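Long-range contacts in 2-dehydropantoate 2-reductase (Enterococcus faecium, PDB 3WFI), which acts as a D-mandelate dehydrogenase of the ketopantoate reductase family, using NAD to interconvert D-mandelate and the corresponding 2-keto acid: residues I3-A8 with L73-T78; D97-C102 with M119-I124; T193-C198 with P259-D264; T272-I277 with E300-K305. One frame throughout, in Å; residues are numbered along the deposited sequence.

Contact 1. Residues I3-A8 with L73-T78; sequences IAIAGA and LIILFT
In the Rossmann-fold domain, Ile3-Ala6 and Leu73-Leu76 run as neighbouring parallel strands, their axes 4.7 Å apart. As in parallel strands generally, the N and O of one residue bond to two different residues across the way: Ala4 N donates to Leu73 O, Ala4 O receives Ile75 N, and Ala6 N reaches Ile75 O at 3.0 Å. Isoleucines suit the buried face shared by Ile3, Ile5 and Ile75, where Ile5 CD1 and Ile75 CD1 lie alongside each other, 4.1 Å apart. Ile75 has CG1 anti to its carbonyl carbon (chi1 -47°) and an extended chain, which carries CD1 against Ile3 CG2 as well. On the other face, under helix 80-90, the small Ala6 lets Leu76 CD2 come within 3.8 Å of its CB. Gly7, whose positive phi of 114° glycine adopts readily, follows; it probably begins the GxGxxG motif that holds the dinucleotide. Here Phe77 places CD2 3.9 Å from Ile5 CG2 and packs on Met11, an NAD-binding residue. The two strand ends are clasped at Ala6 O, which accepts Phe77 N at 2.9 Å and, from the opposite face of its carbonyl plane, Thr78 OG1 at 3.2 Å, 59° out of that plane.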
loop_
_atom_site.group_PDB
_atom_site.type_symbol
_atom_site.label_atom_id
_atom_site.label_comp_id
_atom_site.label_asym_id
_atom_site.label_seq_id
_atom_site.Cartn_x
_atom_site.Cartn_y
_atom_site.Cartn_z
ATOM N N ILE B 3 -20.212 -38.939 9.419
ATOM C CA ILE B 3 -19.400 -37.730 9.538
ATOM C C ILE B 3 -18.089 -37.911 8.788
ATOM O O ILE B 3 -17.427 -38.950 8.918
ATOM C CB ILE B 3 -19.099 -37.427 11.014
ATOM C CG1 ILE B 3 -20.392 -37.433 11.830
ATOM C CG2 ILE B 3 -18.355 -36.108 11.156
ATOM C CD1 ILE B 3 -20.166 -37.415 13.332
ATOM N N ALA B 4 -17.741 -36.939 7.958
ATOM C CA ALA B 4 -16.422 -36.896 7.339
ATOM C C ALA B 4 -15.578 -35.865 8.082
ATOM O O ALA B 4 -16.025 -34.741 8.338
ATOM C CB ALA B 4 -16.520 -36.542 5.867
ATOM N N ILE B 5 -14.357 -36.268 8.422
ATOM C CA ILE B 5 -13.368 -35.387 9.021
ATOM C C ILE B 5 -12.400 -34.986 7.914
ATOM O O ILE B 5 -11.556 -35.781 7.511
ATOM C CB ILE B 5 -12.604 -36.088 10.155
ATOM C CG1 ILE B 5 -13.578 -36.668 11.201
ATOM C CG2 ILE B 5 -11.626 -35.124 10.828
ATOM C CD1 ILE B 5 -14.379 -35.646 11.959
ATOM N N ALA B 6 -12.575 -33.772 7.392
ATOM C CA ALA B 6 -11.799 -33.268 6.241
ATOM C C ALA B 6 -10.563 -32.579 6.780
ATOM O O ALA B 6 -10.588 -31.378 7.089
ATOM C CB ALA B 6 -12.620 -32.303 5.419
ATOM N N GLY B 7 -9.498 -33.366 6.931
ATOM C CA GLY B 7 -8.282 -32.927 7.615
ATOM C C GLY B 7 -8.104 -33.728 8.894
ATOM O O GLY B 7 -8.641 -33.367 9.947
ATOM N N ALA B 8 -7.358 -34.822 8.804
ATOM C CA ALA B 8 -7.192 -35.726 9.929
ATOM C C ALA B 8 -5.865 -35.511 10.647
ATOM O O ALA B 8 -5.184 -36.470 10.986
ATOM C CB ALA B 8 -7.338 -37.171 9.469
ATOM N N LEU B 73 -22.552 -34.954 7.709
ATOM C CA LEU B 73 -21.800 -33.844 8.267
ATOM C C LEU B 73 -20.344 -33.917 7.860
ATOM O O LEU B 73 -19.724 -34.977 7.927
ATOM C CB LEU B 73 -21.911 -33.856 9.790
ATOM C CG LEU B 73 -21.054 -32.862 10.588
ATOM C CD1 LEU B 73 -21.521 -31.429 10.389
ATOM C CD2 LEU B 73 -21.114 -33.234 12.062
ATOM N N ILE B 74 -19.813 -32.776 7.433
ATOM C CA ILE B 74 -18.384 -32.611 7.201
ATOM C C ILE B 74 -17.860 -31.618 8.236
ATOM O O ILE B 74 -18.362 -30.490 8.347
ATOM C CB ILE B 74 -18.107 -32.089 5.780
ATOM C CG1 ILE B 74 -18.681 -33.034 4.730
ATOM C CG2 ILE B 74 -16.611 -31.885 5.549
ATOM C CD1 ILE B 74 -18.638 -32.472 3.324
ATOM N N ILE B 75 -16.846 -32.027 8.987
ATOM C CA ILE B 75 -16.133 -31.116 9.890
ATOM C C ILE B 75 -14.774 -30.803 9.274
ATOM O O ILE B 75 -13.969 -31.700 9.020
ATOM C CB ILE B 75 -15.955 -31.707 11.305
ATOM C CG1 ILE B 75 -17.274 -32.297 11.803
ATOM C CG2 ILE B 75 -15.451 -30.637 12.272
ATOM C CD1 ILE B 75 -17.198 -32.915 13.186
ATOM N N LEU B 76 -14.534 -29.513 9.020
ATOM C CA LEU B 76 -13.366 -29.060 8.279
ATOM C C LEU B 76 -12.233 -28.674 9.218
ATOM O O LEU B 76 -12.417 -27.812 10.084
ATOM C CB LEU B 76 -13.726 -27.831 7.430
ATOM C CG LEU B 76 -14.731 -28.022 6.283
ATOM C CD1 LEU B 76 -15.185 -26.661 5.784
ATOM C CD2 LEU B 76 -14.127 -28.818 5.149
ATOM N N PHE B 77 -11.078 -29.308 9.019
ATOM C CA PHE B 77 -9.830 -28.969 9.711
ATOM C C PHE B 77 -8.729 -28.770 8.664
ATOM O O PHE B 77 -7.678 -29.406 8.738
ATOM C CB PHE B 77 -9.388 -30.103 10.647
ATOM C CG PHE B 77 -10.332 -30.361 11.780
ATOM C CD1 PHE B 77 -10.265 -29.594 12.928
ATOM C CD2 PHE B 77 -11.305 -31.346 11.687
ATOM C CE1 PHE B 77 -11.148 -29.806 13.972
ATOM C CE2 PHE B 77 -12.191 -31.568 12.736
ATOM C CZ PHE B 77 -12.105 -30.796 13.876
ATOM N N THR B 78 -8.991 -27.939 7.668
ATOM C CA THR B 78 -8.048 -27.707 6.576
ATOM C C THR B 78 -7.683 -26.226 6.546
ATOM O O THR B 78 -8.568 -25.378 6.603
ATOM C CB THR B 78 -8.676 -28.077 5.214
ATOM O OG1 THR B 78 -8.934 -29.481 5.158
ATOM C CG2 THR B 78 -7.751 -27.726 4.074
#

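Contact 2. Residues D97-C102 with M119-I124; sequences DTEVLC and MENIYI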
loop_
_atom_site.group_PDB
_atom_site.type_symbol
_atom_site.label_atom_id
_atom_site.label_comp_id
_atom_site.label_asym_id
_atom_site.label_seq_id
_atom_site.Cartn_x
_atom_site.Cartn_y
_atom_site.Cartn_z
ATOM N N ASP B 97 -28.684 -32.495 1.911
ATOM C CA ASP B 97 -28.816 -32.057 3.301
ATOM C C ASP B 97 -27.518 -32.108 4.120
ATOM O O ASP B 97 -27.559 -31.978 5.342
ATOM C CB ASP B 97 -29.868 -32.927 4.005
ATOM C CG ASP B 97 -31.264 -32.710 3.446
ATOM O OD1 ASP B 97 -31.458 -31.708 2.722
ATOM O OD2 ASP B 97 -32.162 -33.530 3.740
ATOM N N THR B 98 -26.383 -32.301 3.454
ATOM C CA THR B 98 -25.110 -32.382 4.159
ATOM C C THR B 98 -24.788 -31.044 4.803
ATOM O O THR B 98 -24.856 -29.990 4.153
ATOM C CB THR B 98 -23.964 -32.786 3.226
ATOM O OG1 THR B 98 -24.174 -34.128 2.769
ATOM C CG2 THR B 98 -22.618 -32.696 3.947
ATOM N N GLU B 99 -24.447 -31.093 6.085
ATOM C CA GLU B 99 -24.070 -29.893 6.816
ATOM C C GLU B 99 -22.555 -29.817 6.881
ATOM O O GLU B 99 -21.874 -30.856 6.872
ATOM C CB GLU B 99 -24.694 -29.901 8.218
ATOM C CG GLU B 99 -26.206 -29.901 8.157
ATOM C CD GLU B 99 -26.866 -29.695 9.496
ATOM O OE1 GLU B 99 -26.481 -30.336 10.486
ATOM O OE2 GLU B 99 -27.815 -28.890 9.546
ATOM N N VAL B 100 -22.040 -28.594 6.930
ATOM C CA VAL B 100 -20.608 -28.364 7.020
ATOM C C VAL B 100 -20.310 -27.511 8.245
ATOM O O VAL B 100 -20.853 -26.417 8.394
ATOM C CB VAL B 100 -20.061 -27.625 5.782
ATOM C CG1 VAL B 100 -18.562 -27.369 5.925
ATOM C CG2 VAL B 100 -20.338 -28.406 4.502
ATOM N N LEU B 101 -19.436 -28.012 9.108
ATOM C CA LEU B 101 -18.988 -27.271 10.283
ATOM C C LEU B 101 -17.535 -26.905 10.084
ATOM O O LEU B 101 -16.676 -27.786 9.977
ATOM C CB LEU B 101 -19.147 -28.117 11.557
ATOM C CG LEU B 101 -18.526 -27.539 12.832
ATOM C CD1 LEU B 101 -19.107 -26.177 13.177
ATOM C CD2 LEU B 101 -18.712 -28.513 13.987
ATOM N N CYS B 102 -17.272 -25.605 10.001
ATOM C CA CYS B 102 -15.925 -25.116 9.853
ATOM C C CYS B 102 -15.326 -24.780 11.214
ATOM O O CYS B 102 -15.911 -24.031 11.994
ATOM C CB CYS B 102 -15.890 -23.872 8.964
ATOM S SG CYS B 102 -14.185 -23.360 8.677
ATOM N N MET B 119 -25.787 -21.929 2.040
ATOM C CA MET B 119 -25.491 -21.202 3.257
ATOM C C MET B 119 -26.260 -21.734 4.467
ATOM O O MET B 119 -25.716 -21.794 5.571
ATOM C CB MET B 119 -25.813 -19.711 3.040
ATOM C CG MET B 119 -25.197 -18.767 4.054
ATOM S SD MET B 119 -23.406 -18.899 4.164
ATOM C CE MET B 119 -22.845 -18.417 2.528
ATOM N N GLU B 120 -27.512 -22.143 4.251
ATOM C CA GLU B 120 -28.370 -22.670 5.319
ATOM C C GLU B 120 -27.777 -23.914 6.000
ATOM O O GLU B 120 -28.127 -24.234 7.136
ATOM C CB GLU B 120 -29.816 -22.918 4.825
ATOM C CG GLU B 120 -30.107 -24.311 4.275
ATOM C CD GLU B 120 -31.539 -24.518 3.769
ATOM O OE1 GLU B 120 -31.888 -23.965 2.704
ATOM O OE2 GLU B 120 -32.305 -25.269 4.407
ATOM N N ASN B 121 -26.871 -24.598 5.308
ATOM C CA ASN B 121 -26.244 -25.806 5.847
ATOM C C ASN B 121 -24.810 -25.595 6.345
ATOM O O ASN B 121 -24.100 -26.574 6.618
ATOM C CB ASN B 121 -26.245 -26.910 4.785
ATOM C CG ASN B 121 -27.630 -27.506 4.531
ATOM O OD1 ASN B 121 -27.868 -28.130 3.488
ATOM N ND2 ASN B 121 -28.530 -27.364 5.491
ATOM N N ILE B 122 -24.391 -24.337 6.470
ATOM C CA ILE B 122 -23.014 -24.032 6.904
ATOM C C ILE B 122 -23.013 -23.515 8.338
ATOM O O ILE B 122 -23.838 -22.660 8.716
ATOM C CB ILE B 122 -22.306 -23.021 5.980
ATOM C CG1 ILE B 122 -22.300 -23.532 4.541
ATOM C CG2 ILE B 122 -20.863 -22.801 6.432
ATOM C CD1 ILE B 122 -21.739 -22.554 3.527
ATOM N N TYR B 123 -22.074 -24.040 9.126
ATOM C CA TYR B 123 -21.922 -23.665 10.519
ATOM C C TYR B 123 -20.454 -23.315 10.763
ATOM O O TYR B 123 -19.558 -23.891 10.149
ATOM C CB TYR B 123 -22.387 -24.794 11.450
ATOM C CG TYR B 123 -23.828 -25.207 11.225
ATOM C CD1 TYR B 123 -24.852 -24.673 11.995
ATOM C CD2 TYR B 123 -24.163 -26.103 10.210
ATOM C CE1 TYR B 123 -26.167 -25.024 11.776
ATOM C CE2 TYR B 123 -25.476 -26.466 9.973
ATOM C CZ TYR B 123 -26.473 -25.930 10.770
ATOM O OH TYR B 123 -27.771 -26.266 10.542
ATOM N N ILE B 124 -20.226 -22.338 11.629
ATOM C CA ILE B 124 -18.873 -21.869 11.930
ATOM C C ILE B 124 -18.627 -22.049 13.412
ATOM O O ILE B 124 -19.539 -21.852 14.219
ATOM C CB ILE B 124 -18.686 -20.394 11.549
ATOM C CG1 ILE B 124 -19.840 -19.527 12.073
ATOM C CG2 ILE B 124 -18.589 -20.262 10.042
ATOM C CD1 ILE B 124 -19.539 -18.044 12.052
HETATM O O HOH W 1 -30.816 -28.422 2.999
HETATM O O HOH W 2 -26.034 -29.236 1.806
#
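Tyr123 OH donates to Glu99 OE2 over 2.8 Å, arriving from above the carboxylate plane, 51° out of it. The carboxylate sits by the edge of the phenol ring, Glu99 CD lying 3.5 Å from Tyr123 CE2, with the two planes 69° apart. Glu99 is well chosen here: its CG is anti to the carbonyl carbon and the chain beyond is extended, long enough to bring an acceptor to the phenol. Three backbone bonds join the strands. Val100 N donates to Asn121 O at 2.9 Å, Val100 O accepts Tyr123 N at 2.8 Å, and Cys102 N meets Tyr123 O almost straight, at 174°. These bonds link the two parallel strands of a beta-alpha-beta unit in the Rossmann sheet, with helix 109-113 between them; Val100 and Ile122 both pack on Ile113 of that helix. Glu99 and Leu101, alternating with Val100, bond to strand 71-76 instead. Beside the strand start, Asn121 OD1 receives a water at 3.0 Å, whose link to Asp97 OD1 is weak. A second water stands 2.7 Å from Asn121 OD1 and equally near Thr98 O, though with further acceptors around it, its two hydrogens cannot serve them all at once. Thr98 OG1 looks elsewhere, to Val71 O and Lys95 N. On the Tyr123 face of the sheet, the side chains of Leu101 and Tyr123 cross at about a right angle, Leu101 CD1 lying 4.0 Å from Tyr123 CB.

Contact 3. Residues T193-C198 with P259-D264; sequences TMNGLC and PSMYQD
Asn195 OD1 accepts a hydrogen bond from Met261 N at 3.0 Å, with an angle of 163° at the hydrogen and the donor standing above the carbonyl plane of the amide. The side chain is set for this by a chi1 of -84°, which keeps CG beside its own backbone N and swings the amide toward the neighbouring helix, while ND2 bonds back to Asn191 O. Asparagine therefore serves both sides: amide protons in the first turn of a helix find no carbonyl within that helix, and OD1 supplies one. The same oxygen lies 3.2 Å from Pro259 CB. Pro259 is the N-cap residue of helix 260-267, which packs against helix 194-201 in the helical C-terminal domain of the ketopantoate reductase family; the segment axes lie 8.1 Å apart at 47°. The proline ring, puckered C-gamma endo, presses CG to 3.5 Å from Cys198 CB, and the slim cysteine accepts this closeness. Met261 runs out extended through chi1 and chi2, then bends at chi3 so that its methyl CE meets Asn195 CB at 3.8 Å; its flexible thioether also lets SD approach Gly196 N, 3.8 Å away. Tyr262 turns the edge of its ring to Cys198 O, with CD1 3.6 Å from that oxygen, while its hydroxyl bonds to Asp202. Further round the first helix, Leu197 packs on Phe297 of the second subunit.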
loop_
_atom_site.group_PDB
_atom_site.type_symbol
_atom_site.label_atom_id
_atom_site.label_comp_id
_atom_site.label_asym_id
_atom_site.label_seq_id
_atom_site.Cartn_x
_atom_site.Cartn_y
_atom_site.Cartn_z
ATOM N N THR B 193 -4.774 -6.182 9.589
ATOM C CA THR B 193 -4.050 -4.948 9.852
ATOM C C THR B 193 -2.609 -5.221 10.244
ATOM O O THR B 193 -1.700 -4.791 9.555
ATOM C CB THR B 193 -4.739 -4.082 10.925
ATOM O OG1 THR B 193 -5.023 -4.861 12.097
ATOM C CG2 THR B 193 -6.031 -3.519 10.382
ATOM N N MET B 194 -2.406 -5.944 11.344
ATOM C CA MET B 194 -1.061 -6.165 11.868
ATOM C C MET B 194 -0.183 -6.922 10.880
ATOM O O MET B 194 0.959 -6.520 10.626
ATOM C CB MET B 194 -1.124 -6.938 13.200
ATOM C CG MET B 194 -1.823 -6.206 14.332
ATOM S SD MET B 194 -1.114 -4.581 14.723
ATOM C CE MET B 194 -2.344 -3.506 13.964
ATOM N N ASN B 195 -0.733 -7.986 10.300
ATOM C CA ASN B 195 0.015 -8.862 9.401
ATOM C C ASN B 195 0.575 -8.137 8.170
ATOM O O ASN B 195 1.792 -8.080 7.984
ATOM C CB ASN B 195 -0.843 -10.042 8.957
ATOM C CG ASN B 195 -0.843 -11.181 9.964
ATOM O OD1 ASN B 195 0.214 -11.561 10.502
ATOM N ND2 ASN B 195 -2.019 -11.737 10.220
ATOM N N GLY B 196 -0.314 -7.625 7.318
ATOM C CA GLY B 196 0.096 -6.926 6.096
ATOM C C GLY B 196 0.972 -5.712 6.312
ATOM O O GLY B 196 1.989 -5.549 5.620
ATOM N N LEU B 197 0.593 -4.857 7.264
ATOM C CA LEU B 197 1.337 -3.617 7.525
ATOM C C LEU B 197 2.733 -3.886 8.042
ATOM O O LEU B 197 3.695 -3.255 7.593
ATOM C CB LEU B 197 0.569 -2.704 8.501
ATOM C CG LEU B 197 -0.765 -2.175 7.989
ATOM C CD1 LEU B 197 -1.515 -1.447 9.087
ATOM C CD2 LEU B 197 -0.603 -1.276 6.754
ATOM N N CYS B 198 2.873 -4.844 8.965
ATOM C CA CYS B 198 4.210 -5.170 9.502
ATOM C C CYS B 198 5.078 -5.809 8.433
ATOM O O CYS B 198 6.276 -5.524 8.342
ATOM C CB CYS B 198 4.111 -6.123 10.687
ATOM S SG CYS B 198 3.471 -5.349 12.163
ATOM N N PRO B 259 4.341 -10.386 13.485
ATOM C CA PRO B 259 3.144 -11.218 13.299
ATOM C C PRO B 259 3.373 -12.390 12.346
ATOM O O PRO B 259 4.338 -12.379 11.585
ATOM C CB PRO B 259 2.109 -10.227 12.738
ATOM C CG PRO B 259 2.908 -9.145 12.103
ATOM C CD PRO B 259 4.177 -9.038 12.910
ATOM N N SER B 260 2.481 -13.378 12.384
ATOM C CA SER B 260 2.648 -14.621 11.608
ATOM C C SER B 260 2.943 -14.393 10.115
ATOM O O SER B 260 3.762 -15.104 9.528
ATOM C CB SER B 260 1.423 -15.522 11.749
ATOM O OG SER B 260 0.294 -14.986 11.085
ATOM N N MET B 261 2.294 -13.404 9.500
ATOM C CA MET B 261 2.515 -13.131 8.062
ATOM C C MET B 261 3.943 -12.693 7.783
ATOM O O MET B 261 4.531 -13.075 6.770
ATOM C CB MET B 261 1.537 -12.075 7.529
ATOM C CG MET B 261 1.663 -11.855 6.013
ATOM S SD MET B 261 0.351 -10.831 5.337
ATOM C CE MET B 261 -1.091 -11.851 5.654
ATOM N N TYR B 262 4.495 -11.888 8.687
ATOM C CA TYR B 262 5.896 -11.489 8.621
ATOM C C TYR B 262 6.812 -12.715 8.738
ATOM O O TYR B 262 7.785 -12.835 8.001
ATOM C CB TYR B 262 6.202 -10.468 9.725
ATOM C CG TYR B 262 7.605 -9.917 9.708
ATOM C CD1 TYR B 262 7.862 -8.658 9.196
ATOM C CD2 TYR B 262 8.678 -10.646 10.221
ATOM C CE1 TYR B 262 9.144 -8.143 9.179
ATOM C CE2 TYR B 262 9.961 -10.142 10.210
ATOM C CZ TYR B 262 10.189 -8.892 9.681
ATOM O OH TYR B 262 11.454 -8.373 9.645
ATOM N N GLN B 263 6.491 -13.614 9.670
ATOM C CA GLN B 263 7.234 -14.870 9.832
ATOM C C GLN B 263 7.169 -15.711 8.564
ATOM O O GLN B 263 8.181 -16.222 8.110
ATOM C CB GLN B 263 6.698 -15.670 11.027
ATOM C CG GLN B 263 6.846 -14.919 12.334
ATOM C CD GLN B 263 6.449 -15.719 13.548
ATOM O OE1 GLN B 263 5.937 -16.838 13.444
ATOM N NE2 GLN B 263 6.688 -15.143 14.717
ATOM N N ASP B 264 5.982 -15.835 7.982
ATOM C CA ASP B 264 5.820 -16.598 6.744
ATOM C C ASP B 264 6.702 -16.051 5.618
ATOM O O ASP B 264 7.486 -16.777 5.015
ATOM C CB ASP B 264 4.365 -16.579 6.274
ATOM C CG ASP B 264 3.441 -17.430 7.143
ATOM O OD1 ASP B 264 3.940 -18.266 7.942
ATOM O OD2 ASP B 264 2.200 -17.274 6.989
#

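Contact 4. Residues T272-I277 with E300-K305; sequences TEIDYI and ELVHAK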
loop_
_atom_site.group_PDB
_atom_site.type_symbol
_atom_site.label_atom_id
_atom_site.label_comp_id
_atom_site.label_asym_id
_atom_site.label_seq_id
_atom_site.Cartn_x
_atom_site.Cartn_y
_atom_site.Cartn_z
ATOM N N THR B 272 2.146 -15.970 1.684
ATOM C CA THR B 272 1.280 -15.562 2.770
ATOM C C THR B 272 -0.170 -15.969 2.524
ATOM O O THR B 272 -0.551 -16.330 1.419
ATOM C CB THR B 272 1.331 -14.026 2.977
ATOM O OG1 THR B 272 0.695 -13.369 1.873
ATOM C CG2 THR B 272 2.787 -13.531 3.111
ATOM N N GLU B 273 -0.964 -15.890 3.585
ATOM C CA GLU B 273 -2.401 -16.106 3.531
ATOM C C GLU B 273 -3.173 -14.832 3.200
ATOM O O GLU B 273 -4.374 -14.771 3.453
ATOM C CB GLU B 273 -2.903 -16.593 4.879
ATOM C CG GLU B 273 -2.366 -17.940 5.261
ATOM C CD GLU B 273 -3.099 -18.490 6.466
ATOM O OE1 GLU B 273 -3.343 -17.693 7.405
ATOM O OE2 GLU B 273 -3.459 -19.679 6.433
ATOM N N ILE B 274 -2.506 -13.843 2.604
ATOM C CA ILE B 274 -3.128 -12.538 2.362
ATOM C C ILE B 274 -4.458 -12.647 1.578
ATOM O O ILE B 274 -5.418 -11.917 1.873
ATOM C CB ILE B 274 -2.132 -11.555 1.698
ATOM C CG1 ILE B 274 -2.671 -10.125 1.703
ATOM C CG2 ILE B 274 -1.796 -11.985 0.284
ATOM C CD1 ILE B 274 -2.702 -9.465 3.060
ATOM N N ASP B 275 -4.543 -13.577 0.628
ATOM C CA ASP B 275 -5.773 -13.709 -0.173
ATOM C C ASP B 275 -6.969 -14.186 0.650
ATOM O O ASP B 275 -8.110 -14.028 0.213
ATOM C CB ASP B 275 -5.585 -14.629 -1.382
ATOM C CG ASP B 275 -4.645 -14.065 -2.412
ATOM O OD1 ASP B 275 -4.658 -12.832 -2.662
ATOM O OD2 ASP B 275 -3.885 -14.853 -3.004
ATOM N N TYR B 276 -6.706 -14.754 1.834
ATOM C CA TYR B 276 -7.749 -15.264 2.717
ATOM C C TYR B 276 -8.028 -14.334 3.879
ATOM O O TYR B 276 -8.893 -14.623 4.712
ATOM C CB TYR B 276 -7.370 -16.665 3.211
ATOM C CG TYR B 276 -7.177 -17.554 2.024
ATOM C CD1 TYR B 276 -8.260 -18.168 1.419
ATOM C CD2 TYR B 276 -5.930 -17.689 1.430
ATOM C CE1 TYR B 276 -8.097 -18.946 0.289
ATOM C CE2 TYR B 276 -5.753 -18.462 0.293
ATOM C CZ TYR B 276 -6.846 -19.082 -0.275
ATOM O OH TYR B 276 -6.686 -19.854 -1.408
ATOM N N ILE B 277 -7.342 -13.191 3.910
ATOM C CA ILE B 277 -7.597 -12.181 4.920
ATOM C C ILE B 277 -8.108 -10.917 4.225
ATOM O O ILE B 277 -9.306 -10.792 3.983
ATOM C CB ILE B 277 -6.356 -11.947 5.814
ATOM C CG1 ILE B 277 -5.842 -13.282 6.338
ATOM C CG2 ILE B 277 -6.698 -11.022 6.974
ATOM C CD1 ILE B 277 -4.437 -13.228 6.932
ATOM N N GLU B 300 -2.295 -6.332 -2.898
ATOM C CA GLU B 300 -1.405 -6.134 -4.032
ATOM C C GLU B 300 0.053 -5.919 -3.571
ATOM O O GLU B 300 0.982 -6.456 -4.176
ATOM C CB GLU B 300 -1.901 -4.957 -4.863
ATOM C CG GLU B 300 -3.144 -5.301 -5.680
ATOM C CD GLU B 300 -4.037 -4.116 -5.926
ATOM O OE1 GLU B 300 -3.582 -2.962 -5.731
ATOM O OE2 GLU B 300 -5.205 -4.347 -6.292
ATOM N N LEU B 301 0.243 -5.131 -2.512
ATOM C CA LEU B 301 1.587 -4.855 -2.013
ATOM C C LEU B 301 2.272 -6.092 -1.430
ATOM O O LEU B 301 3.469 -6.329 -1.685
ATOM C CB LEU B 301 1.548 -3.757 -0.955
ATOM C CG LEU B 301 1.324 -2.354 -1.488
ATOM C CD1 LEU B 301 0.917 -1.418 -0.349
ATOM C CD2 LEU B 301 2.572 -1.858 -2.202
ATOM N N VAL B 302 1.524 -6.891 -0.681
ATOM C CA VAL B 302 2.085 -8.107 -0.089
ATOM C C VAL B 302 2.482 -9.072 -1.189
ATOM O O VAL B 302 3.553 -9.678 -1.137
ATOM C CB VAL B 302 1.126 -8.744 0.925
ATOM C CG1 VAL B 302 1.592 -10.128 1.336
ATOM C CG2 VAL B 302 0.998 -7.853 2.147
ATOM N N HIS B 303 1.637 -9.199 -2.215
ATOM C CA HIS B 303 2.001 -10.044 -3.354
ATOM C C HIS B 303 3.249 -9.551 -4.077
ATOM O O HIS B 303 4.102 -10.357 -4.472
ATOM C CB HIS B 303 0.814 -10.186 -4.324
ATOM C CG HIS B 303 -0.250 -11.117 -3.854
ATOM N ND1 HIS B 303 0.017 -12.340 -3.260
ATOM C CD2 HIS B 303 -1.597 -11.012 -3.901
ATOM C CE1 HIS B 303 -1.122 -12.930 -2.957
ATOM N NE2 HIS B 303 -2.112 -12.148 -3.338
ATOM N N ALA B 304 3.350 -8.236 -4.280
ATOM C CA ALA B 304 4.537 -7.652 -4.891
ATOM C C ALA B 304 5.795 -7.934 -4.050
ATOM O O ALA B 304 6.879 -8.180 -4.600
ATOM C CB ALA B 304 4.360 -6.154 -5.094
ATOM N N LYS B 305 5.640 -7.913 -2.728
ATOM C CA LYS B 305 6.776 -8.161 -1.832
ATOM C C LYS B 305 7.190 -9.640 -1.913
ATOM O O LYS B 305 8.381 -9.944 -1.993
ATOM C CB LYS B 305 6.430 -7.793 -0.393
ATOM C CG LYS B 305 7.602 -7.893 0.599
ATOM C CD LYS B 305 8.685 -6.856 0.338
ATOM C CE LYS B 305 9.777 -6.919 1.399
ATOM N NZ LYS B 305 10.782 -5.848 1.217
#
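His303 NE2 donates to Asp275 OD1 at 2.7 Å, the bond lying close to the imidazole plane and reaching the carboxylate on its syn side, 31° out of the carboxylate plane. The two flat groups are turned 45° against each other. The other ring nitrogen, ND1, bonds to Glu306 OE1, so both nitrogens face acidic groups, a setting that would probably favour a protonated imidazole. Over one face of the same ring lies Ile274, whose methyl CG2 makes a CH-pi contact 3.8 Å from the ring centroid and touches CE1 at 3.4 Å. A chi1 of -168° sends Ile274 CG1 anti to the backbone N and sets CG2 between N and the carbonyl carbon, where the branch can serve the histidine while CG1 and CD1 reach Val302. The short 3-10 turn 274-276 carrying these residues leads into helix 278-288 and packs on the C-terminal helix 293-308 of the helical domain. Glu273, an NAD-binding residue next to Ile274 in sequence, has its CB directed away from that helix. Val302 offers a compact branched surface: CG1 meets Ile274 CG2 at 4.0 Å and comes within 3.4 Å of Thr272 OG1. That hydroxyl bonds to Glu306 OE2 and accepts a weak bond from Ile274 N at 3.3 Å. Glu306 therefore holds both Thr272 and His303. The helix also borders the second subunit, where Glu300 forms a salt bridge with Lys216 of that subunit and His303 packs on its Thr213.

Overall arrangement
The four contacts follow one another along the chain, each closing before the next opens. Contacts 1 and 2 share the Rossmann sheet: their centres are 12 Å apart, strand 71-76 of contact 1 neighbours strand 98-102 of contact 2, and the order across the sheet is 2-6, 71-76, 98-102, 122-127. Contacts 3 and 4, with centres 10 Å apart, belong to the helical C-terminal domain and meet mainly through Met261, which packs on Thr272, Ile274 and Ile277, and where Gly196 touches Val302. The two pairs lie on opposite sides of the chain's centre, centres about 27 to 30 Å apart. NAD-binding residues accompany both, Met11 beside contact 1 and Glu273 in contact 4, consistent with a cofactor held between the domains.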